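Local coordinates for protein Exo-1,5-alpha-L-arabinofuranobiosidase (Gibberella zeae, PDB 2YDT) that probably hydrolyses alpha-1,5-linked L-arabinan from its chain ends to release arabinobiose, and here holds an arabinofuranose and an iminosugar inhibitor, at residues 34-37 with 38-42; 306-309 with 310-313; 49-52 with 53-56. One frame throughout, in Å; residues are numbered along the deposited sequence. Where two conformers were deposited one is given.

Contact 1. Residues 34-37 with 38-42; sequences LELS and DGTLL
Leu36 and Thr40 lie side by side at the end of a beta hairpin, pointing the same way, with Leu36 CD1 4.0 Å from Thr40 CG2. The hairpin joins strands 28-35 and 41-47, the first two strands of one blade of a six-bladed beta-propeller, and closes with a type I turn from Leu36 to Gly39 plus a G1 beta bulge. Gly39 takes the positive phi (92°) of the bulge position, where a CB would press on the preceding carbonyl. Its N reaches Leu36 O from above the carbonyl plane, whereas Leu36 N meets Thr40 O almost head-on (2.8 Å). Beyond the bulge, Leu34 and Leu42 form a hydrogen-bonded antiparallel pair.

The tight side holds Leu34, Leu36 and Leu42. Leu36 CG stands beside its own backbone N (chi1 -54°), and CD2 comes within 4.2 Å of Leu42 CD1. Leu90 and Val105 of the next blade cover these leucines. On the other face Leu41 CD2 crosses the start of the Glu35 side chain, 3.7 Å from Glu35 CB, under Phe330 of the preceding blade.

The turn and the Glu35 side of the hairpin are looser and wetter. Glu35 runs out extended; its OE1 accepts from Gln331 N, a manganese ion lies about 4 Å from the nearest atom of the side chain, and one water donates both to Glu35 OE2 and to Gly39 O. Ser37 and Asp38 are exposed, although Asp38 OD2 pairs with Lys129. The other oxygen of that carboxylate turns back in an Asx turn: Asp38 OD1 accepts Thr40 N at 3.0 Å, on the anti side and 33° out of the carboxylate plane.

Contact 2. Residues 306-309 with 310-313; sequences LGDA and SAWK
The carboxylate of Asp308 overlaps the backbone amide of Ser310, with OD1 2.8 Å from Ser310 N. That bond makes an Asx turn, which coincides with the start of a type I beta turn from Asp308 to Ala311. Both sit in the loop between the third and fourth strands, 300-303 and 313-315, of a propeller blade. Asp308 holds CG anti to its N (chi1 178°), a torsion that carries the carboxylate forward beside the chain; Ser310 N arrives on the anti side of OD1, 23° out of plane. Ser310 has two conformers; in one its OG also donates to Asp308 OD1 from the same face of the carboxylate, a second bond that is therefore doubtful.

The turn closes with Ala311 N on Asp308 O at 3.1 Å, approaching well above the carbonyl plane. Asn303 ND2 bonds to the same oxygen, tying the turn to the neighbouring strand. While the Asp308 and Ser310 side chains are exposed, Trp312 is buried against Ile290 and Val292 of the blade. Tyr247 OH is hydrogen-bonded to the indole NE1, which together with the packing helps to set the ring's rotation, and also to Gly307 O. A water accepts from Trp312 N at 3.0 Å and lies in the plane of the indole, near its edge. At that edge, too, sits Ala309 O, 3.8 Å from Trp312 CD1.

Contact 3. Residues 49-52 with 53-56; sequences SPEP and PNVW
Glu51 sends its side chain back across the loop to Val55, and OE2 accepts Val55 N at 2.9 Å. The torsions explain the reach: CG lies beside the backbone N (chi1 -69°) and the chain then runs straight. Val55 N comes to OE2 on the anti side, well out of the carboxylate plane. The Val55 side chain crosses the same group obliquely, CG1 resting 3.6 Å from Glu51 CD. The far oxygen, OE1, pairs with Arg85 and accepts from Ser114, so the carboxylate is held at both ends. Asn54 approaches OE2 through a water, which donates to Asn54 OD1 and weakly to Glu51 OE2, while Asn54 ND2 is hydrogen-bonded to Asn81 OD1.

Between these ends the chain turns through two successive cis peptides, before Pro52 and before Pro53. The second sets Pro52 CB 3.3 Å from Pro53 CA, folding the chain sharply. Pro53 O then faces into the loop, where a central water donates to it and to Pro50 O while accepting from Ser49 OG (2.7 Å).

Ser49 OG, between its own N and carbonyl carbon (chi1 57°), also accepts from a second water, which sits over the centre of one face of the Trp56 indole and accepts from Trp56 N. Trp56 CG likewise stands between its N and carbonyl carbon (chi1 63°), which folds the indole back toward Ser49. Lys74 makes a cation-pi contact with this indole. This is the loop connecting the second and third strands of a beta-propeller blade, just after Glu46 and Tyr48 of the arabinofuranose pocket.

How the contacts relate
From the N terminus, contact 1 comes first, closing the tight hairpin between strands 28-35 and 41-47. Strand 41-47 leads directly to contact 3, which closes the longer loop to strand 57-62, so both belong to one blade yet lie at opposite ends of the same strand, with centres about 27 Å apart. Contact 2 follows much later, in the loop that brings strand 313-315 onto 300-303 in another blade. The three run in series, none nesting in or crossing another, and none touch. Contacts 2 and 3 lie on opposite sides of the chain's centre, their centres about 44 Å apart across the propeller.

Contact 1. Residues 34-37 with 38-42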
loop_
_atom_site.group_PDB
_atom_site.type_symbol
_atom_site.label_atom_id
_atom_site.label_comp_id
_atom_site.label_asym_id
_atom_site.label_seq_id
_atom_site.Cartn_x
_atom_site.Cartn_y
_atom_site.Cartn_z
ATOM N N LEU A 34 -8.316 -5.096 4.307
ATOM C CA LEU A 34 -8.586 -6.248 3.410
ATOM C C LEU A 34 -10.009 -6.744 3.571
ATOM O O LEU A 34 -10.469 -6.951 4.700
ATOM C CB LEU A 34 -7.604 -7.387 3.728
ATOM C CG LEU A 34 -7.791 -8.707 2.975
ATOM C CD1 LEU A 34 -7.466 -8.502 1.479
ATOM C CD2 LEU A 34 -6.964 -9.890 3.568
ATOM N N GLU A 35 -10.689 -6.984 2.443
ATOM C CA GLU A 35 -12.006 -7.663 2.486
ATOM C C GLU A 35 -11.841 -9.127 2.104
ATOM O O GLU A 35 -11.349 -9.416 1.008
ATOM C CB GLU A 35 -13.004 -7.007 1.530
ATOM C CG GLU A 35 -14.424 -7.566 1.658
ATOM C CD GLU A 35 -15.424 -6.932 0.680
ATOM O OE1 GLU A 35 -15.096 -6.873 -0.518
ATOM O OE2 GLU A 35 -16.513 -6.527 1.129
ATOM N N LEU A 36 -12.268 -10.033 2.976
ATOM C CA LEU A 36 -12.260 -11.451 2.672
ATOM C C LEU A 36 -13.473 -11.852 1.851
ATOM O O LEU A 36 -14.435 -11.086 1.745
ATOM C CB LEU A 36 -12.200 -12.264 3.948
ATOM C CG LEU A 36 -11.077 -11.956 4.938
ATOM C CD1 LEU A 36 -11.128 -12.987 6.080
ATOM C CD2 LEU A 36 -9.720 -11.936 4.202
ATOM N N SER A 37 -13.432 -13.052 1.274
ATOM C CA SER A 37 -14.511 -13.502 0.400
ATOM C C SER A 37 -15.832 -13.674 1.134
ATOM O O SER A 37 -16.893 -13.606 0.490
ATOM C CB SER A 37 -14.113 -14.814 -0.268
ATOM O OG SER A 37 -13.991 -15.820 0.689
ATOM N N ASP A 38 -15.785 -13.846 2.446
ATOM C CA ASP A 38 -17.000 -13.920 3.300
ATOM C C ASP A 38 -17.530 -12.569 3.809
ATOM O O ASP A 38 -18.507 -12.533 4.552
ATOM C CB ASP A 38 -16.805 -14.918 4.434
ATOM C CG ASP A 38 -15.815 -14.479 5.472
ATOM O OD1 ASP A 38 -15.321 -13.307 5.437
ATOM O OD2 ASP A 38 -15.514 -15.350 6.344
ATOM N N GLY A 39 -16.888 -11.477 3.413
ATOM C CA GLY A 39 -17.318 -10.158 3.772
ATOM C C GLY A 39 -16.688 -9.583 5.040
ATOM O O GLY A 39 -16.853 -8.400 5.306
ATOM N N THR A 40 -15.935 -10.409 5.782
ATOM C CA THR A 40 -15.124 -9.967 6.907
ATOM C C THR A 40 -14.093 -8.933 6.419
ATOM O O THR A 40 -13.567 -9.070 5.298
ATOM C CB THR A 40 -14.376 -11.169 7.529
ATOM O OG1 THR A 40 -15.328 -11.972 8.230
ATOM C CG2 THR A 40 -13.283 -10.712 8.529
ATOM N N LEU A 41 -13.793 -7.919 7.253
ATOM C CA LEU A 41 -12.664 -7.019 6.982
ATOM C C LEU A 41 -11.571 -7.268 7.994
ATOM O O LEU A 41 -11.846 -7.515 9.197
ATOM C CB LEU A 41 -13.061 -5.556 7.087
ATOM C CG LEU A 41 -14.207 -5.074 6.195
ATOM C CD1 LEU A 41 -14.429 -3.589 6.417
ATOM C CD2 LEU A 41 -13.997 -5.278 4.695
ATOM N N LEU A 42 -10.328 -7.245 7.514
ATOM C CA LEU A 42 -9.159 -7.247 8.374
ATOM C C LEU A 42 -8.403 -5.950 8.151
ATOM O O LEU A 42 -8.555 -5.309 7.118
ATOM C CB LEU A 42 -8.238 -8.421 8.036
ATOM C CG LEU A 42 -8.827 -9.823 8.183
ATOM C CD1 LEU A 42 -7.762 -10.893 7.798
ATOM C CD2 LEU A 42 -9.373 -10.082 9.641
HETATM O O HOH W 1 -17.643 -6.451 3.597
#

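Contact 2. Residues 306-309 with 310-313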
loop_
_atom_site.group_PDB
_atom_site.type_symbol
_atom_site.label_atom_id
_atom_site.label_comp_id
_atom_site.label_asym_id
_atom_site.label_seq_id
_atom_site.Cartn_x
_atom_site.Cartn_y
_atom_site.Cartn_z
ATOM N N LEU A 306 -10.358 5.120 -18.023
ATOM C CA LEU A 306 -9.320 4.088 -18.171
ATOM C C LEU A 306 -7.912 4.640 -18.064
ATOM O O LEU A 306 -6.952 4.076 -18.616
ATOM C CB LEU A 306 -9.537 3.322 -19.499
ATOM C CG LEU A 306 -10.886 2.644 -19.587
ATOM C CD1 LEU A 306 -11.084 2.104 -21.027
ATOM C CD2 LEU A 306 -11.072 1.507 -18.573
ATOM N N GLY A 307 -7.763 5.756 -17.338
ATOM C CA GLY A 307 -6.475 6.358 -17.124
ATOM C C GLY A 307 -6.073 7.462 -18.076
ATOM O O GLY A 307 -4.928 7.910 -18.075
ATOM N N ASP A 308 -7.035 7.925 -18.880
ATOM C CA ASP A 308 -6.812 9.098 -19.742
ATOM C C ASP A 308 -6.299 10.248 -18.895
ATOM O O ASP A 308 -6.925 10.637 -17.903
ATOM C CB ASP A 308 -8.122 9.415 -20.479
ATOM C CG ASP A 308 -8.050 10.626 -21.369
ATOM O OD1 ASP A 308 -7.301 11.579 -21.130
ATOM O OD2 ASP A 308 -8.858 10.639 -22.334
ATOM N N ALA A 309 -5.133 10.779 -19.250
ATOM C CA ALA A 309 -4.500 11.824 -18.437
ATOM C C ALA A 309 -5.281 13.132 -18.324
ATOM O O ALA A 309 -4.993 13.942 -17.438
ATOM C CB ALA A 309 -3.048 12.080 -18.887
ATOM N N SER A 310 -6.248 13.344 -19.225
ATOM C CA SER A 310 -7.103 14.540 -19.173
ATOM C C SER A 310 -8.357 14.397 -18.325
ATOM O O SER A 310 -9.096 15.373 -18.185
ATOM C CB SER A 310 -7.543 14.954 -20.604
ATOM O OG SER A 310 -8.416 13.991 -21.163
ATOM N N ALA A 311 -8.601 13.226 -17.736
ATOM C CA ALA A 311 -9.877 12.926 -17.148
ATOM C C ALA A 311 -9.851 12.716 -15.611
ATOM O O ALA A 311 -10.786 12.165 -15.063
ATOM C CB ALA A 311 -10.500 11.700 -17.873
ATOM N N TRP A 312 -8.824 13.184 -14.923
ATOM C CA TRP A 312 -8.783 13.045 -13.440
ATOM C C TRP A 312 -9.628 14.138 -12.801
ATOM O O TRP A 312 -9.503 15.320 -13.173
ATOM C CB TRP A 312 -7.368 13.090 -12.890
ATOM C CG TRP A 312 -6.573 11.884 -13.274
ATOM C CD1 TRP A 312 -5.751 11.742 -14.379
ATOM C CD2 TRP A 312 -6.528 10.628 -12.585
ATOM N NE1 TRP A 312 -5.191 10.471 -14.403
ATOM C CE2 TRP A 312 -5.667 9.763 -13.329
ATOM C CE3 TRP A 312 -7.141 10.128 -11.428
ATOM C CZ2 TRP A 312 -5.382 8.438 -12.916
ATOM C CZ3 TRP A 312 -6.855 8.802 -11.035
ATOM C CH2 TRP A 312 -5.983 7.989 -11.772
ATOM N N LYS A 313 -10.453 13.736 -11.841
ATOM C CA LYS A 313 -11.297 14.663 -11.073
ATOM C C LYS A 313 -10.954 14.529 -9.584
ATOM O O LYS A 313 -10.400 13.511 -9.162
ATOM C CB LYS A 313 -12.779 14.385 -11.293
ATOM C CG LYS A 313 -13.235 14.179 -12.775
ATOM C CD LYS A 313 -12.896 15.307 -13.688
ATOM C CE LYS A 313 -13.542 15.152 -15.074
ATOM N NZ LYS A 313 -12.820 16.021 -16.092
HETATM O O HOH W 2 -6.838 15.248 -15.802
#

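Contact 3. Residues 49-52 with 53-56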
loop_
_atom_site.group_PDB
_atom_site.type_symbol
_atom_site.label_atom_id
_atom_site.label_comp_id
_atom_site.label_asym_id
_atom_site.label_seq_id
_atom_site.Cartn_x
_atom_site.Cartn_y
_atom_site.Cartn_z
ATOM N N SER A 49 5.545 -0.166 19.271
ATOM C CA SER A 49 5.528 -0.502 20.698
ATOM C C SER A 49 6.941 -0.451 21.284
ATOM O O SER A 49 7.920 -0.581 20.588
ATOM C CB SER A 49 4.887 -1.875 20.903
ATOM O OG SER A 49 5.581 -2.857 20.158
ATOM N N PRO A 50 7.046 -0.247 22.613
ATOM C CA PRO A 50 8.358 -0.318 23.268
ATOM C C PRO A 50 8.839 -1.764 23.292
ATOM O O PRO A 50 8.077 -2.653 23.663
ATOM C CB PRO A 50 8.060 0.189 24.709
ATOM C CG PRO A 50 6.625 0.599 24.703
ATOM C CD PRO A 50 5.944 -0.050 23.563
ATOM N N GLU A 51 10.110 -1.979 22.924
ATOM C CA GLU A 51 10.681 -3.297 22.728
ATOM C C GLU A 51 11.706 -3.625 23.845
ATOM O O GLU A 51 12.409 -2.747 24.235
ATOM C CB GLU A 51 11.409 -3.326 21.399
ATOM C CG GLU A 51 10.461 -3.249 20.204
ATOM C CD GLU A 51 11.197 -3.280 18.886
ATOM O OE1 GLU A 51 11.862 -2.272 18.583
ATOM O OE2 GLU A 51 11.119 -4.320 18.180
ATOM N N PRO A 52 11.806 -4.888 24.301
ATOM C CA PRO A 52 11.017 -6.016 23.860
ATOM C C PRO A 52 9.626 -6.044 24.462
ATOM O O PRO A 52 9.359 -5.227 25.364
ATOM C CB PRO A 52 11.828 -7.231 24.325
ATOM C CG PRO A 52 12.559 -6.716 25.519
ATOM C CD PRO A 52 12.863 -5.298 25.253
ATOM N N PRO A 53 8.734 -6.896 23.968
ATOM C CA PRO A 53 8.905 -7.864 22.869
ATOM C C PRO A 53 9.104 -7.154 21.519
ATOM O O PRO A 53 8.720 -5.971 21.369
ATOM C CB PRO A 53 7.593 -8.617 22.834
ATOM C CG PRO A 53 6.684 -7.968 23.777
ATOM C CD PRO A 53 7.391 -6.932 24.549
ATOM N N ASN A 54 9.726 -7.853 20.585
ATOM C CA ASN A 54 9.915 -7.309 19.220
ATOM C C ASN A 54 8.561 -6.861 18.647
ATOM O O ASN A 54 7.518 -7.503 18.885
ATOM C CB ASN A 54 10.483 -8.377 18.299
ATOM C CG ASN A 54 11.848 -8.890 18.741
ATOM O OD1 ASN A 54 12.628 -8.175 19.399
ATOM N ND2 ASN A 54 12.168 -10.114 18.304
ATOM N N VAL A 55 8.576 -5.752 17.891
ATOM C CA VAL A 55 7.351 -5.260 17.256
ATOM C C VAL A 55 6.670 -6.319 16.371
ATOM O O VAL A 55 7.298 -7.237 15.835
ATOM C CB VAL A 55 7.579 -3.967 16.448
ATOM C CG1 VAL A 55 7.947 -2.798 17.407
ATOM C CG2 VAL A 55 8.675 -4.177 15.369
ATOM N N TRP A 56 5.362 -6.173 16.247
ATOM C CA TRP A 56 4.507 -7.097 15.491
ATOM C C TRP A 56 3.491 -6.275 14.703
ATOM O O TRP A 56 3.288 -5.086 14.983
ATOM C CB TRP A 56 3.773 -8.048 16.427
ATOM C CG TRP A 56 2.838 -7.331 17.361
ATOM C CD1 TRP A 56 1.510 -7.038 17.140
ATOM C CD2 TRP A 56 3.160 -6.763 18.641
ATOM N NE1 TRP A 56 1.008 -6.297 18.174
ATOM C CE2 TRP A 56 1.995 -6.104 19.110
ATOM C CE3 TRP A 56 4.317 -6.717 19.410
ATOM C CZ2 TRP A 56 1.939 -5.488 20.362
ATOM C CZ3 TRP A 56 4.280 -6.056 20.635
ATOM C CH2 TRP A 56 3.093 -5.456 21.099
HETATM O O HOH W 3 4.431 -3.750 17.809
HETATM O O HOH W 4 6.779 -4.345 22.114
HETATM O O HOH W 5 13.275 -5.572 19.383
#